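Local atomic coordinates of fimbrin (PDB entry 1RT8), a protein that binds and cross-links actin filaments and works with actin structures in cell polarity, cytokinesis, mating and spore formation. Residues A[285-290]-A[305-310]; A[20-25]-A[37-42]; A[198-203]-A[223-228]; A[343-348]-A[370-375]; A[415-420]-A[505-510]. One frame throughout, in Å; residues are numbered along the deposited sequence.

Contact 1: A[285-290]-A[305-310]; sequences REARVF and DFFNNL
Phe-306, which packs on Ala-287 and Phe-290, sits in a short turn whose leading carbonyl oxygen, Asp-305 O, is gripped by two backbone amides, Asn-308 N at 3.1 Å and Asn-309 N at 2.8 Å. The turn lies against helix 282-296 inside the third calponin homology domain, an all-helical fold, and the contact itself is apolar. With CG anti to its backbone N (chi1 -178°), Phe-306 reaches across to the helix. Ala-287 CA lies over one face of its ring, displaced from the ring centre, while Ala-287 CB is 3.9 Å from Phe-306 CD2. Farther out, Phe-306 CE1 comes within 3.7 Å of Phe-290 CB, and its CZ meets the edge of the Phe-290 ring near that ring's plane. The two side chains meet at an angle. Phe-307 adds a second aromatic contact: its CE1 is 3.7 Å from Ala-287 CB, and Phe-306 CD2 stands over the centre of one of its faces. Shortening Phe-306 to an alanine is likely to leave Phe-290 CB without its aromatic partner. Helix 379-397 also packs on the Phe-306 ring through Thr-382 and Leu-383, and Arg-379 makes a cation-pi contact with Phe-307. Within the turn, Asn-308 ND2 donates to Asp-305 OD2 at 3.1 Å, arriving from above the carboxylate plane.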
# COMPACT_ATOMS: atom_id res chain seq x y z
N ARG A 285 -14.49 -5.19 -1.90
CA ARG A 285 -13.25 -5.42 -2.64
C ARG A 285 -13.06 -4.39 -3.75
O ARG A 285 -11.97 -3.83 -3.90
CB ARG A 285 -13.22 -6.84 -3.22
CG ARG A 285 -12.94 -7.92 -2.18
CD ARG A 285 -11.62 -7.65 -1.49
NE ARG A 285 -10.52 -7.56 -2.45
CZ ARG A 285 -9.46 -6.78 -2.30
NH1 ARG A 285 -9.35 -6.02 -1.22
NH2 ARG A 285 -8.51 -6.73 -3.23
N GLU A 286 -14.11 -4.12 -4.51
CA GLU A 286 -14.03 -3.14 -5.58
C GLU A 286 -13.63 -1.80 -4.97
O GLU A 286 -12.77 -1.11 -5.50
CB GLU A 286 -15.37 -2.99 -6.32
CG GLU A 286 -15.83 -4.26 -7.04
CD GLU A 286 -17.06 -4.03 -7.91
OE1 GLU A 286 -17.90 -3.18 -7.55
OE2 GLU A 286 -17.20 -4.70 -8.95
N ALA A 287 -14.26 -1.46 -3.85
CA ALA A 287 -13.98 -0.21 -3.16
C ALA A 287 -12.49 -0.10 -2.80
O ALA A 287 -11.88 0.96 -3.00
CB ALA A 287 -14.84 -0.08 -1.89
N ARG A 288 -11.92 -1.18 -2.28
CA ARG A 288 -10.51 -1.18 -1.91
C ARG A 288 -9.59 -1.12 -3.12
O ARG A 288 -8.55 -0.48 -3.07
CB ARG A 288 -10.18 -2.42 -1.06
CG ARG A 288 -10.52 -2.25 0.42
CD ARG A 288 -10.47 -3.58 1.17
NE ARG A 288 -10.84 -3.44 2.58
CZ ARG A 288 -10.08 -2.86 3.51
NH1 ARG A 288 -8.90 -2.36 3.19
NH2 ARG A 288 -10.51 -2.79 4.77
N VAL A 289 -9.99 -1.78 -4.21
CA VAL A 289 -9.21 -1.77 -5.45
C VAL A 289 -9.26 -0.38 -6.08
O VAL A 289 -8.24 0.15 -6.53
CB VAL A 289 -9.74 -2.80 -6.47
CG1 VAL A 289 -9.06 -2.61 -7.82
CG2 VAL A 289 -9.48 -4.22 -5.95
N PHE A 290 -10.46 0.21 -6.13
CA PHE A 290 -10.64 1.54 -6.70
C PHE A 290 -9.90 2.58 -5.86
O PHE A 290 -9.37 3.55 -6.40
CB PHE A 290 -12.13 1.90 -6.79
CG PHE A 290 -12.92 1.06 -7.76
CD1 PHE A 290 -14.31 1.17 -7.82
CD2 PHE A 290 -12.29 0.17 -8.62
CE1 PHE A 290 -15.05 0.41 -8.72
CE2 PHE A 290 -13.02 -0.60 -9.52
CZ PHE A 290 -14.41 -0.48 -9.58
N ASP A 305 -11.58 5.99 3.11
CA ASP A 305 -12.99 5.62 3.25
C ASP A 305 -13.70 5.98 1.94
O ASP A 305 -14.26 7.07 1.80
CB ASP A 305 -13.62 6.38 4.43
CG ASP A 305 -14.99 5.85 4.80
OD1 ASP A 305 -15.52 5.02 4.04
OD2 ASP A 305 -15.54 6.26 5.84
N PHE A 306 -13.65 5.05 0.99
CA PHE A 306 -14.23 5.20 -0.35
C PHE A 306 -15.67 5.70 -0.39
O PHE A 306 -16.03 6.54 -1.21
CB PHE A 306 -14.13 3.87 -1.10
CG PHE A 306 -14.65 3.90 -2.52
CD1 PHE A 306 -13.82 4.24 -3.58
CD2 PHE A 306 -15.98 3.55 -2.80
CE1 PHE A 306 -14.29 4.22 -4.90
CE2 PHE A 306 -16.45 3.53 -4.11
CZ PHE A 306 -15.60 3.86 -5.16
N PHE A 307 -16.52 5.17 0.49
CA PHE A 307 -17.92 5.54 0.48
C PHE A 307 -18.28 6.87 1.14
O PHE A 307 -19.46 7.20 1.26
CB PHE A 307 -18.76 4.40 1.05
CG PHE A 307 -18.71 3.15 0.22
CD1 PHE A 307 -18.01 2.04 0.65
CD2 PHE A 307 -19.31 3.12 -1.04
CE1 PHE A 307 -17.91 0.91 -0.16
CE2 PHE A 307 -19.20 2.01 -1.85
CZ PHE A 307 -18.50 0.90 -1.41
N ASN A 308 -17.27 7.62 1.56
CA ASN A 308 -17.51 8.93 2.15
C ASN A 308 -16.56 9.99 1.59
O ASN A 308 -16.94 11.15 1.46
CB ASN A 308 -17.37 8.89 3.68
CG ASN A 308 -18.59 8.28 4.36
OD1 ASN A 308 -19.70 8.82 4.28
ND2 ASN A 308 -18.39 7.15 5.04
N ASN A 309 -15.35 9.58 1.23
CA ASN A 309 -14.37 10.52 0.71
C ASN A 309 -14.62 11.11 -0.69
O ASN A 309 -13.92 12.03 -1.10
CB ASN A 309 -12.97 9.89 0.72
CG ASN A 309 -12.52 9.45 2.11
OD1 ASN A 309 -13.08 9.86 3.13
ND2 ASN A 309 -11.48 8.62 2.15
N LEU A 310 -15.61 10.60 -1.42
CA LEU A 310 -15.90 11.11 -2.76
C LEU A 310 -17.18 11.95 -2.80
O LEU A 310 -17.57 12.44 -3.86
CB LEU A 310 -16.07 9.97 -3.77
CG LEU A 310 -14.98 8.89 -3.82
CD1 LEU A 310 -15.20 7.98 -5.03
CD2 LEU A 310 -13.65 9.55 -3.92

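Contact 2: A[20-25]-A[37-42]; sequences HINSVL and INTETF
Asn-22 has its CG anti to the carbonyl carbon (chi1 -75°), and this torsion lays the end of its side chain along the backbone of Ile-37. Ile-37 CG1 is likewise anti to its own carbonyl carbon (chi1 -60°), which turns it toward the asparagine, while CG2 is anti to the N. The pair joins helix 11-25 of the first calponin homology domain to the irregular loop that precedes helix 43-47. Asn-22 CG comes to 3.7 Å from Ile-37 N and to 4.0 Å from Ile-37 O, which places the terminal amide beside both polar atoms of that residue. The two side chains are crossed, and Thr-39 borders the amide more loosely. With a leucine in place of Asn-22, the backbone of Ile-37 would probably lose the polar group now beside it. Ile-37 itself is buried and packs on Ile-18, Phe-44 and Ile-53, tying the loop to three helices. On the helix, His-20 O accepts from Val-24 N at 3.1 Å and from Ser-23 OG at 3.0 Å, both from the same face of its carbonyl plane. Across the loop Thr-39 packs on Arg-15, Ile-18 and Lys-19 of the same helix. Glu-40 OE2, which forms a salt bridge with Arg-15 NE, also receives Thr-39 OG1 at 3.1 Å, on its anti side and 30° out of the carboxylate plane.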
# COMPACT_ATOMS: atom_id res chain seq x y z
N HIS A 20 16.88 -3.11 11.45
CA HIS A 20 15.57 -3.75 11.39
C HIS A 20 15.58 -4.80 10.29
O HIS A 20 15.04 -5.90 10.46
CB HIS A 20 14.47 -2.71 11.11
CG HIS A 20 13.15 -3.32 10.74
ND1 HIS A 20 12.78 -3.53 9.43
CD2 HIS A 20 12.15 -3.82 11.50
CE1 HIS A 20 11.60 -4.12 9.40
NE2 HIS A 20 11.19 -4.31 10.64
N ILE A 21 16.20 -4.48 9.17
CA ILE A 21 16.26 -5.42 8.05
C ILE A 21 17.11 -6.64 8.42
O ILE A 21 16.83 -7.75 7.98
CB ILE A 21 16.83 -4.74 6.78
CG1 ILE A 21 15.88 -3.62 6.35
CG2 ILE A 21 16.98 -5.77 5.67
CD1 ILE A 21 16.41 -2.78 5.21
N ASN A 22 18.15 -6.42 9.22
CA ASN A 22 19.02 -7.51 9.65
C ASN A 22 18.26 -8.54 10.49
O ASN A 22 18.41 -9.75 10.28
CB ASN A 22 20.19 -6.96 10.47
CG ASN A 22 21.23 -6.28 9.59
OD1 ASN A 22 22.06 -5.51 10.06
ND2 ASN A 22 21.20 -6.59 8.30
N SER A 23 17.43 -8.07 11.42
CA SER A 23 16.68 -8.98 12.27
C SER A 23 15.55 -9.69 11.53
O SER A 23 15.22 -10.84 11.84
CB SER A 23 16.10 -8.23 13.48
OG SER A 23 15.08 -7.34 13.08
N VAL A 24 14.96 -9.01 10.55
CA VAL A 24 13.87 -9.59 9.78
C VAL A 24 14.37 -10.64 8.79
O VAL A 24 13.72 -11.66 8.57
CB VAL A 24 13.08 -8.49 9.02
CG1 VAL A 24 14.00 -7.76 8.07
CG2 VAL A 24 11.94 -9.11 8.25
N LEU A 25 15.53 -10.39 8.19
CA LEU A 25 16.11 -11.31 7.22
C LEU A 25 17.00 -12.34 7.90
O LEU A 25 17.48 -13.29 7.27
CB LEU A 25 16.91 -10.54 6.17
CG LEU A 25 16.16 -9.44 5.43
CD1 LEU A 25 17.04 -8.89 4.33
CD2 LEU A 25 14.87 -9.99 4.85
N ILE A 37 24.29 -7.10 7.59
CA ILE A 37 24.77 -5.99 6.77
C ILE A 37 25.30 -4.86 7.66
O ILE A 37 24.66 -4.50 8.65
CB ILE A 37 23.65 -5.42 5.87
CG1 ILE A 37 23.13 -6.52 4.94
CG2 ILE A 37 24.17 -4.24 5.05
CD1 ILE A 37 21.99 -6.09 4.06
N ASN A 38 26.45 -4.31 7.30
CA ASN A 38 27.05 -3.22 8.07
C ASN A 38 26.12 -2.02 8.13
O ASN A 38 25.54 -1.62 7.12
CB ASN A 38 28.39 -2.81 7.45
CG ASN A 38 29.03 -1.65 8.19
OD1 ASN A 38 29.28 -1.73 9.39
ND2 ASN A 38 29.29 -0.56 7.47
N THR A 39 26.01 -1.42 9.31
CA THR A 39 25.14 -0.27 9.51
C THR A 39 25.84 1.07 9.31
O THR A 39 25.26 2.11 9.59
CB THR A 39 24.52 -0.29 10.92
OG1 THR A 39 25.54 -0.09 11.90
CG2 THR A 39 23.84 -1.63 11.18
N GLU A 40 27.08 1.05 8.82
CA GLU A 40 27.82 2.29 8.61
C GLU A 40 28.42 2.46 7.22
O GLU A 40 29.44 3.14 7.07
CB GLU A 40 28.97 2.41 9.63
CG GLU A 40 28.58 2.29 11.10
CD GLU A 40 27.48 3.27 11.52
OE1 GLU A 40 27.54 4.47 11.12
OE2 GLU A 40 26.58 2.83 12.26
N THR A 41 27.82 1.86 6.19
CA THR A 41 28.37 1.97 4.83
C THR A 41 27.36 1.81 3.69
O THR A 41 26.21 1.43 3.91
CB THR A 41 29.50 0.93 4.61
OG1 THR A 41 28.99 -0.39 4.89
CG2 THR A 41 30.70 1.21 5.50
N PHE A 42 27.82 2.10 2.47
CA PHE A 42 27.00 1.97 1.26
C PHE A 42 26.56 0.51 1.14
O PHE A 42 25.48 0.23 0.63
CB PHE A 42 27.83 2.39 0.01
CG PHE A 42 27.03 2.47 -1.30
CD1 PHE A 42 27.06 3.64 -2.10
CD2 PHE A 42 26.25 1.40 -1.74
CE1 PHE A 42 26.32 3.72 -3.30
CE2 PHE A 42 25.50 1.48 -2.95
CZ PHE A 42 25.54 2.64 -3.72

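Contact 3: A[198-203]-A[223-228]; sequences VLLNQL and EQVLQN
Leu-200 carries the apolar part of this contact with one methyl group, which reaches from helix 194-203 to helix 218-230. Its CD1 lies 3.9 Å from Asn-228 CB and 4.3 Å from Val-225 CG1, so one methyl bridges two residues one turn apart. The torsions extend it: CG is anti to the carbonyl carbon (chi1 -66°), and CD1 continues outward (chi2 -172°). The leucine and asparagine side chains meet at an angle, and Asn-228 takes part through its CB. Against the backbone the same CD1 rests 3.6 Å from Val-225 O, a van der Waals contact with a carbonyl. No hydrogen bond links the segments. Polar groups bond to other parts of the domain instead: Asn-201 ND2 to Cys-208 O, Gln-224 OE1 to Thr-215 OG1, and Glu-223 in a salt bridge with Arg-235. Within the second calponin homology domain, Leu-200 also packs on Leu-258 of helix 248-261, Val-225 on Met-243 of helix 240-244, and neighbouring Leu-199 on Phe-170 of helix 162-176.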
# COMPACT_ATOMS: atom_id res chain seq x y z
N VAL A 198 5.30 9.42 30.67
CA VAL A 198 3.95 9.30 31.22
C VAL A 198 3.24 8.11 30.55
O VAL A 198 2.56 7.33 31.22
CB VAL A 198 3.14 10.60 30.99
CG1 VAL A 198 1.72 10.42 31.47
CG2 VAL A 198 3.80 11.75 31.74
N LEU A 199 3.42 7.97 29.24
CA LEU A 199 2.80 6.86 28.51
C LEU A 199 3.27 5.52 29.08
O LEU A 199 2.46 4.67 29.42
CB LEU A 199 3.16 6.94 27.01
CG LEU A 199 2.77 5.71 26.16
CD1 LEU A 199 1.27 5.49 26.22
CD2 LEU A 199 3.23 5.92 24.71
N LEU A 200 4.58 5.34 29.18
CA LEU A 200 5.13 4.10 29.71
C LEU A 200 4.67 3.83 31.15
O LEU A 200 4.41 2.68 31.53
CB LEU A 200 6.66 4.13 29.65
CG LEU A 200 7.25 4.16 28.24
CD1 LEU A 200 8.77 4.00 28.33
CD2 LEU A 200 6.66 3.03 27.41
N ASN A 201 4.57 4.88 31.95
CA ASN A 201 4.13 4.74 33.34
C ASN A 201 2.65 4.41 33.38
O ASN A 201 2.17 3.73 34.29
CB ASN A 201 4.41 6.03 34.12
CG ASN A 201 3.75 6.04 35.48
OD1 ASN A 201 2.67 6.61 35.66
ND2 ASN A 201 4.39 5.39 36.45
N GLN A 202 1.91 4.88 32.39
CA GLN A 202 0.48 4.63 32.32
C GLN A 202 0.26 3.19 31.85
O GLN A 202 -0.63 2.51 32.35
CB GLN A 202 -0.17 5.62 31.36
CG GLN A 202 -1.69 5.59 31.32
CD GLN A 202 -2.33 5.76 32.69
OE1 GLN A 202 -1.95 6.63 33.47
NE2 GLN A 202 -3.32 4.93 32.97
N LEU A 203 1.08 2.73 30.91
CA LEU A 203 0.95 1.38 30.37
C LEU A 203 1.40 0.27 31.33
O LEU A 203 0.81 -0.81 31.35
CB LEU A 203 1.75 1.24 29.07
CG LEU A 203 1.28 1.98 27.82
CD1 LEU A 203 2.20 1.60 26.67
CD2 LEU A 203 -0.18 1.63 27.49
N GLU A 223 17.54 8.77 27.33
CA GLU A 223 18.19 7.48 27.54
C GLU A 223 17.45 6.69 28.61
O GLU A 223 17.25 5.49 28.48
CB GLU A 223 19.64 7.69 27.96
CG GLU A 223 20.36 6.41 28.35
CD GLU A 223 20.33 5.36 27.26
OE1 GLU A 223 20.70 5.68 26.11
OE2 GLU A 223 19.94 4.20 27.56
N GLN A 224 17.03 7.38 29.67
CA GLN A 224 16.30 6.74 30.75
C GLN A 224 14.97 6.23 30.25
O GLN A 224 14.50 5.18 30.67
CB GLN A 224 16.09 7.73 31.91
CG GLN A 224 17.33 7.93 32.78
CD GLN A 224 17.23 9.12 33.73
OE1 GLN A 224 16.14 9.50 34.16
NE2 GLN A 224 18.37 9.69 34.07
N VAL A 225 14.35 6.98 29.34
CA VAL A 225 13.06 6.58 28.78
C VAL A 225 13.20 5.30 27.98
O VAL A 225 12.35 4.41 28.06
CB VAL A 225 12.47 7.66 27.82
CG1 VAL A 225 11.40 7.04 26.91
CG2 VAL A 225 11.86 8.80 28.63
N LEU A 226 14.28 5.21 27.21
CA LEU A 226 14.52 4.03 26.39
C LEU A 226 14.92 2.84 27.24
O LEU A 226 14.73 1.69 26.83
CB LEU A 226 15.58 4.33 25.33
CG LEU A 226 15.11 5.32 24.26
CD1 LEU A 226 16.24 5.61 23.27
CD2 LEU A 226 13.90 4.76 23.54
N GLN A 227 15.47 3.10 28.43
CA GLN A 227 15.85 2.01 29.32
C GLN A 227 14.54 1.48 29.90
O GLN A 227 14.41 0.28 30.15
CB GLN A 227 16.78 2.49 30.45
CG GLN A 227 18.10 3.07 29.96
CD GLN A 227 19.17 3.08 31.04
OE1 GLN A 227 18.89 3.32 32.21
NE2 GLN A 227 20.41 2.83 30.64
N ASN A 228 13.58 2.37 30.12
CA ASN A 228 12.27 1.96 30.62
C ASN A 228 11.53 1.20 29.53
O ASN A 228 10.60 0.44 29.80
CB ASN A 228 11.42 3.17 31.03
CG ASN A 228 11.62 3.57 32.49
OD1 ASN A 228 11.78 2.71 33.36
ND2 ASN A 228 11.59 4.87 32.75

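Contact 4: A[343-348]-A[370-375]; sequences MMRFKA and QGADIT. With SO4 (sulfate ion), chain D.
Apolar packing joins Ala-348 and Thr-375, whose CB and CG2 are 3.7 Å apart. Thr-375 has CG2 anti to its backbone N, which turns the methyl to the alanine. Farther out, the extended Arg-345 brings NH2 to 4.0 Å from Ala-372 CB; its charge is paired with Asp-376, just beyond the segment. These residues join helix 345-361 to the short helix 371-375 in the third calponin homology domain. Further polar bonds gather at the N-terminus of the short helix. Thr-375 OG1 makes a weak hydrogen bond to Gly-371 O of its own helix (3.4 Å). Gln-370 N, at the N-cap, donates to Asp-373 OD2 (2.9 Å, 137°), which uses its anti lone pair. A sulfate, probably from the crystallisation liquor, takes a nearly straight hydrogen bond from Ala-372 N to its O1 (2.7 Å, 163°), as expected of an anion at a helix start, and Asn-353 ND2 binds the same ion.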
# COMPACT_ATOMS: atom_id res chain seq x y z
N MET A 343 -18.47 20.27 3.50
CA MET A 343 -18.92 21.21 2.47
C MET A 343 -20.45 21.28 2.54
O MET A 343 -21.09 20.29 2.87
CB MET A 343 -18.49 20.71 1.09
CG MET A 343 -18.86 21.61 -0.07
SD MET A 343 -18.28 20.93 -1.64
CE MET A 343 -16.47 20.90 -1.36
N MET A 344 -21.02 22.44 2.24
CA MET A 344 -22.47 22.56 2.25
C MET A 344 -23.00 21.59 1.20
O MET A 344 -22.39 21.42 0.14
CB MET A 344 -22.89 23.98 1.90
CG MET A 344 -22.42 25.01 2.91
SD MET A 344 -23.06 26.62 2.48
CE MET A 344 -24.32 26.81 3.74
N ARG A 345 -24.15 20.98 1.46
CA ARG A 345 -24.68 20.02 0.52
C ARG A 345 -24.86 20.50 -0.91
O ARG A 345 -24.40 19.82 -1.83
CB ARG A 345 -26.00 19.43 1.01
CG ARG A 345 -26.51 18.33 0.09
CD ARG A 345 -27.32 17.29 0.84
NE ARG A 345 -27.69 16.18 -0.02
CZ ARG A 345 -28.50 16.28 -1.07
NH1 ARG A 345 -29.02 17.46 -1.38
NH2 ARG A 345 -28.78 15.21 -1.79
N PHE A 346 -25.51 21.64 -1.11
CA PHE A 346 -25.73 22.11 -2.47
C PHE A 346 -24.40 22.32 -3.19
O PHE A 346 -24.32 22.16 -4.41
CB PHE A 346 -26.58 23.40 -2.48
CG PHE A 346 -25.84 24.65 -2.11
CD1 PHE A 346 -25.34 25.50 -3.10
CD2 PHE A 346 -25.69 25.03 -0.78
CE1 PHE A 346 -24.71 26.70 -2.77
CE2 PHE A 346 -25.05 26.23 -0.44
CZ PHE A 346 -24.56 27.06 -1.44
N LYS A 347 -23.35 22.66 -2.45
CA LYS A 347 -22.04 22.84 -3.06
C LYS A 347 -21.43 21.49 -3.48
O LYS A 347 -20.81 21.39 -4.54
CB LYS A 347 -21.08 23.57 -2.12
CG LYS A 347 -21.51 25.00 -1.84
CD LYS A 347 -20.37 25.85 -1.31
CE LYS A 347 -20.79 27.31 -1.30
NZ LYS A 347 -19.67 28.22 -0.97
N ALA A 348 -21.61 20.46 -2.66
CA ALA A 348 -21.07 19.15 -3.01
C ALA A 348 -21.83 18.58 -4.20
O ALA A 348 -21.25 17.92 -5.06
CB ALA A 348 -21.17 18.20 -1.80
N GLN A 370 -26.71 10.28 -10.86
CA GLN A 370 -26.79 11.72 -10.71
C GLN A 370 -25.84 12.24 -9.66
O GLN A 370 -25.44 11.51 -8.75
CB GLN A 370 -28.21 12.13 -10.38
CG GLN A 370 -29.16 11.81 -11.49
CD GLN A 370 -30.52 12.35 -11.22
OE1 GLN A 370 -31.04 12.20 -10.11
NE2 GLN A 370 -31.13 12.97 -12.22
N GLY A 371 -25.49 13.51 -9.77
CA GLY A 371 -24.56 14.12 -8.84
C GLY A 371 -24.91 13.81 -7.40
O GLY A 371 -24.06 13.33 -6.64
N ALA A 372 -26.16 14.07 -7.04
CA ALA A 372 -26.62 13.85 -5.68
C ALA A 372 -26.39 12.42 -5.19
O ALA A 372 -26.13 12.22 -4.01
CB ALA A 372 -28.11 14.21 -5.56
N ASP A 373 -26.48 11.44 -6.09
CA ASP A 373 -26.25 10.05 -5.69
C ASP A 373 -24.84 9.87 -5.12
O ASP A 373 -24.63 9.11 -4.18
CB ASP A 373 -26.42 9.09 -6.87
CG ASP A 373 -27.84 9.01 -7.35
OD1 ASP A 373 -28.73 8.73 -6.52
OD2 ASP A 373 -28.07 9.24 -8.55
N ILE A 374 -23.89 10.57 -5.71
CA ILE A 374 -22.52 10.46 -5.25
C ILE A 374 -22.40 11.22 -3.94
O ILE A 374 -21.75 10.75 -3.00
CB ILE A 374 -21.53 11.06 -6.27
CG1 ILE A 374 -21.77 10.45 -7.67
CG2 ILE A 374 -20.10 10.77 -5.82
CD1 ILE A 374 -21.75 8.92 -7.72
N THR A 375 -23.05 12.38 -3.88
CA THR A 375 -23.00 13.20 -2.67
C THR A 375 -23.61 12.46 -1.49
O THR A 375 -23.16 12.61 -0.36
CB THR A 375 -23.79 14.54 -2.83
OG1 THR A 375 -23.30 15.28 -3.96
CG2 THR A 375 -23.62 15.38 -1.56
S SO4 D . -28.96 16.35 -9.49
O1 SO4 D . -27.85 15.49 -8.66
O2 SO4 D . -30.23 15.71 -9.18
O3 SO4 D . -28.92 17.60 -9.13
O4 SO4 D . -28.62 16.07 -10.86

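Contact 5: A[415-420]-A[505-510]; sequences AWANSM and HFIGSL
Trp-416 leaves helix 410-421 with CG anti to the backbone N (chi1 178°), a torsion that points the indole from CB at Ile-507 and Leu-510 of helix 500-511. The six-membered part of the ring system does the touching. CE3, near the base, lies 4.1 Å from Ile-507 CG2. At the far end CH2 reaches Leu-510, 4.1 Å from its CB and 4.0 Å from its carbonyl carbon C. The indole thus spans one turn of the partner helix, and its side chain and that of Ile-507 run antiparallel as they pass. Ile-507 CG2 is shared, for it also lies 4.2 Å from Ala-417 CB, the small side chain next to the tryptophan. The contact is apolar and carries no hydrogen bond across it. Within helix 500-511, Ser-509 OG donates to Phe-506 O at 2.6 Å, which keeps that hydroxyl turned back on its own helix. The two helical segments cross at 66°, with their axes 10.8 Å apart at closest approach. Around this crossing in the fourth calponin homology domain, Ile-451 of helix 442-451 packs on Trp-416 and Met-420, Val-444 of that helix on Phe-506, and the loop residue Phe-433 on Ile-507.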
# COMPACT_ATOMS: atom_id res chain seq x y z
N ALA A 415 -11.62 -12.13 -25.90
CA ALA A 415 -11.07 -12.78 -27.09
C ALA A 415 -9.54 -12.70 -27.10
O ALA A 415 -8.86 -13.66 -27.50
CB ALA A 415 -11.63 -12.12 -28.35
N TRP A 416 -8.99 -11.57 -26.66
CA TRP A 416 -7.54 -11.39 -26.60
C TRP A 416 -6.99 -12.34 -25.55
O TRP A 416 -5.98 -13.02 -25.78
CB TRP A 416 -7.17 -9.97 -26.18
CG TRP A 416 -5.69 -9.76 -26.06
CD1 TRP A 416 -4.82 -9.43 -27.06
CD2 TRP A 416 -4.90 -9.86 -24.87
NE1 TRP A 416 -3.55 -9.32 -26.57
CE2 TRP A 416 -3.56 -9.58 -25.22
CE3 TRP A 416 -5.19 -10.17 -23.53
CZ2 TRP A 416 -2.52 -9.58 -24.29
CZ3 TRP A 416 -4.15 -10.17 -22.60
CH2 TRP A 416 -2.83 -9.88 -22.99
N ALA A 417 -7.64 -12.38 -24.40
CA ALA A 417 -7.21 -13.24 -23.30
C ALA A 417 -7.24 -14.72 -23.70
O ALA A 417 -6.33 -15.48 -23.36
CB ALA A 417 -8.07 -13.01 -22.07
N ASN A 418 -8.28 -15.13 -24.42
CA ASN A 418 -8.39 -16.52 -24.85
C ASN A 418 -7.30 -16.88 -25.87
O ASN A 418 -6.74 -17.97 -25.81
CB ASN A 418 -9.78 -16.79 -25.46
CG ASN A 418 -10.82 -17.12 -24.40
OD1 ASN A 418 -10.53 -17.80 -23.42
ND2 ASN A 418 -12.05 -16.66 -24.61
N SER A 419 -7.00 -15.97 -26.79
CA SER A 419 -5.97 -16.18 -27.81
C SER A 419 -4.62 -16.43 -27.15
O SER A 419 -3.87 -17.31 -27.55
CB SER A 419 -5.84 -14.95 -28.72
OG SER A 419 -7.05 -14.71 -29.40
N MET A 420 -4.32 -15.62 -26.13
CA MET A 420 -3.08 -15.73 -25.38
C MET A 420 -3.02 -17.08 -24.63
O MET A 420 -2.01 -17.78 -24.67
CB MET A 420 -2.99 -14.56 -24.39
CG MET A 420 -1.62 -13.92 -24.29
SD MET A 420 -0.91 -13.47 -25.89
CE MET A 420 -0.57 -11.74 -25.68
N HIS A 505 -9.93 -5.70 -14.99
CA HIS A 505 -8.83 -4.77 -14.66
C HIS A 505 -7.48 -5.49 -14.80
O HIS A 505 -6.53 -4.95 -15.34
CB HIS A 505 -8.99 -4.25 -13.22
CG HIS A 505 -7.76 -3.60 -12.66
ND1 HIS A 505 -6.94 -4.23 -11.74
CD2 HIS A 505 -7.22 -2.37 -12.86
CE1 HIS A 505 -5.95 -3.42 -11.41
NE2 HIS A 505 -6.10 -2.28 -12.07
N PHE A 506 -7.42 -6.72 -14.30
CA PHE A 506 -6.21 -7.52 -14.36
C PHE A 506 -5.81 -7.79 -15.82
O PHE A 506 -4.66 -7.57 -16.21
CB PHE A 506 -6.45 -8.85 -13.63
CG PHE A 506 -5.29 -9.81 -13.71
CD1 PHE A 506 -4.17 -9.64 -12.92
CD2 PHE A 506 -5.34 -10.89 -14.58
CE1 PHE A 506 -3.10 -10.53 -13.00
CE2 PHE A 506 -4.28 -11.79 -14.67
CZ PHE A 506 -3.15 -11.61 -13.87
N ILE A 507 -6.76 -8.27 -16.62
CA ILE A 507 -6.50 -8.57 -18.02
C ILE A 507 -6.08 -7.30 -18.76
O ILE A 507 -5.15 -7.32 -19.57
CB ILE A 507 -7.74 -9.17 -18.70
CG1 ILE A 507 -8.07 -10.52 -18.07
CG2 ILE A 507 -7.50 -9.34 -20.19
CD1 ILE A 507 -6.93 -11.53 -18.16
N GLY A 508 -6.75 -6.20 -18.47
CA GLY A 508 -6.40 -4.95 -19.12
C GLY A 508 -4.97 -4.54 -18.80
O GLY A 508 -4.28 -3.96 -19.64
N SER A 509 -4.52 -4.83 -17.59
CA SER A 509 -3.17 -4.47 -17.20
C SER A 509 -2.17 -5.31 -18.00
O SER A 509 -1.08 -4.85 -18.32
CB SER A 509 -2.95 -4.69 -15.70
OG SER A 509 -2.67 -6.05 -15.42
N LEU A 510 -2.56 -6.55 -18.34
CA LEU A 510 -1.68 -7.44 -19.10
C LEU A 510 -1.58 -7.01 -20.56
O LEU A 510 -0.52 -7.13 -21.19
CB LEU A 510 -2.17 -8.89 -19.04
CG LEU A 510 -2.22 -9.55 -17.66
CD1 LEU A 510 -2.31 -11.05 -17.84
CD2 LEU A 510 -0.99 -9.20 -16.85

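Contacts 1, 3 and 5 are buried and apolar, while contacts 2 and 4 are only partly buried and bring in polar groups: a side-chain amide beside a loop backbone in one, and in the other an arginine paired with an aspartate and, separately, a sulfate at a helix start. The aromatic packing of contacts 1 and 5 differs from contact 3, where a single leucine methyl does most of the work. Contacts 1 and 4 share the third calponin homology domain, touch through Leu-310 and Ile-374, and both reach Thr-382 of helix 379-397; their centres are about 17 Å apart. Contacts 2, 3 and 5 belong to the first, second and fourth domains. Contacts 3 and 5 lie farthest apart, about 56 Å between centres.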